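Local coordinates for DNA repair and telomere maintenance protein nbs1 (PDB 3HUF) that serves as the adaptor subunit of the MRN complex in DNA double-strand break repair, here represented by its phosphoprotein-binding FHA-BRCT1-BRCT2 region, at residues E220-S225 with K299-R304. Residues are numbered along the deposited sequence; the frame is centred on the assembly and turned at random.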
# COMPACT_ATOMS: atom_id res chain seq x y z
N GLU A 220 -15.28 -6.01 -9.59
CA GLU A 220 -15.69 -6.06 -10.99
C GLU A 220 -17.20 -6.01 -11.23
O GLU A 220 -17.64 -5.41 -12.21
CB GLU A 220 -15.08 -7.28 -11.67
N ASP A 221 -17.99 -6.64 -10.36
CA ASP A 221 -19.44 -6.58 -10.55
C ASP A 221 -20.07 -5.26 -10.08
O ASP A 221 -21.15 -4.86 -10.55
CB ASP A 221 -20.17 -7.83 -9.99
CG ASP A 221 -19.60 -8.34 -8.68
OD1 ASP A 221 -19.49 -7.54 -7.73
OD2 ASP A 221 -19.27 -9.55 -8.60
N CYS A 222 -19.37 -4.56 -9.18
CA CYS A 222 -19.80 -3.25 -8.69
C CYS A 222 -19.51 -2.14 -9.68
O CYS A 222 -20.30 -1.21 -9.84
CB CYS A 222 -19.11 -2.93 -7.37
SG CYS A 222 -20.14 -3.15 -5.93
N ILE A 223 -18.35 -2.25 -10.34
CA ILE A 223 -17.85 -1.24 -11.26
C ILE A 223 -18.73 -1.12 -12.50
O ILE A 223 -19.04 -2.12 -13.16
CB ILE A 223 -16.35 -1.50 -11.61
CG1 ILE A 223 -15.46 -1.00 -10.48
CG2 ILE A 223 -15.95 -0.83 -12.93
CD1 ILE A 223 -14.16 -1.77 -10.32
N ASN A 224 -19.16 0.12 -12.78
CA ASN A 224 -20.11 0.46 -13.85
C ASN A 224 -21.52 -0.16 -13.77
O ASN A 224 -22.17 -0.36 -14.80
CB ASN A 224 -19.50 0.24 -15.25
CG ASN A 224 -18.86 1.49 -15.80
OD1 ASN A 224 -17.85 1.97 -15.28
ND2 ASN A 224 -19.44 2.03 -16.86
N SER A 225 -21.99 -0.43 -12.56
CA SER A 225 -23.35 -0.99 -12.39
C SER A 225 -24.46 0.06 -12.59
O SER A 225 -25.61 -0.30 -12.84
CB SER A 225 -23.51 -1.73 -11.05
OG SER A 225 -23.09 -0.95 -9.94
N LYS A 299 -26.16 0.20 -0.58
CA LYS A 299 -27.18 -0.80 -0.28
C LYS A 299 -27.87 -1.32 -1.53
O LYS A 299 -28.15 -2.51 -1.65
CB LYS A 299 -28.20 -0.26 0.72
CG LYS A 299 -27.59 0.13 2.05
CD LYS A 299 -28.62 0.38 3.13
CE LYS A 299 -27.94 0.54 4.48
NZ LYS A 299 -28.82 0.17 5.62
N ILE A 300 -28.12 -0.42 -2.48
CA ILE A 300 -28.75 -0.75 -3.75
C ILE A 300 -27.73 -1.38 -4.71
O ILE A 300 -28.06 -2.28 -5.49
CB ILE A 300 -29.39 0.50 -4.42
CG1 ILE A 300 -30.22 1.30 -3.41
CG2 ILE A 300 -30.25 0.10 -5.62
CD1 ILE A 300 -30.61 2.71 -3.88
N ILE A 301 -26.49 -0.91 -4.63
CA ILE A 301 -25.44 -1.31 -5.55
C ILE A 301 -25.06 -2.79 -5.38
O ILE A 301 -24.54 -3.43 -6.30
CB ILE A 301 -24.23 -0.36 -5.43
CG1 ILE A 301 -23.94 0.29 -6.77
CG2 ILE A 301 -23.00 -1.01 -4.79
CD1 ILE A 301 -24.01 1.77 -6.68
N ILE A 302 -25.35 -3.30 -4.18
CA ILE A 302 -25.27 -4.71 -3.85
C ILE A 302 -26.57 -5.41 -4.22
O ILE A 302 -26.59 -6.23 -5.14
CB ILE A 302 -25.05 -4.90 -2.32
CG1 ILE A 302 -23.64 -4.51 -1.90
CG2 ILE A 302 -25.34 -6.34 -1.89
CD1 ILE A 302 -23.51 -4.33 -0.40
N GLU A 303 -27.65 -5.02 -3.53
CA GLU A 303 -28.90 -5.79 -3.40
C GLU A 303 -29.26 -6.73 -4.55
O GLU A 303 -28.86 -7.89 -4.55
CB GLU A 303 -30.08 -4.87 -3.06
N ARG A 304 -30.01 -6.21 -5.53
CA ARG A 304 -30.62 -7.03 -6.58
C ARG A 304 -29.65 -7.54 -7.67
O ARG A 304 -28.46 -7.20 -7.68
CB ARG A 304 -31.83 -6.33 -7.19
O HOH W 1 -22.70 -4.96 -8.32
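Ile301 reaches from the last turn of helix 294-302 to Cys222 and Ser225, and its two branches divide the work. Its CB is only the fork, 4.7 Å from Ser225 OG. CG2 carries one branch to Cys222, where SG lies 3.7 Å from it in an apolar contact; CG1 starts the other, 3.5 Å from the Ser225 hydroxyl oxygen OG. That approach puts a methylene beside an oxygen and is packing, not a hydrogen bond. At the tip, CD1 stays 4.3 Å from the same OG. The first torsion of Ile301, which aims both branches, lies near an eclipsed value (chi1 -122°), which may mean some strain.

Helix 294-302 follows the last strand of the parallel four-stranded sheet of the second BRCT repeat, with strand order 2-1-3-4. The chain runs on from segment 220-225 into strand 230-234 of that sheet, and Cys222 also touches Leu170 on helix 163-170 of the first repeat, which places the contact beside the junction of the tandem BRCT pair. Leu226 and Leu247 add further apolar cover to Ile301.

A type II beta turn from Cys222 to Ser225 sets the hydroxyl. With OG between the backbone N and carbonyl carbon (chi1 51°), it folds back to donate to Cys222 O at 2.8 Å, tilted 26° from the carbonyl plane, while Ser225 N reaches the same oxygen from the same face at 3.3 Å. An alanine here would take away the hydroxyl bond, and would probably leave Cys222 O with the long amide bond as its grip within the turn and CG1 of Ile301 less closely packed. Beside these side chains a water bridges the backbones, donating to Ile301 O at 3.1 Å and, weakly, to Asp221 O.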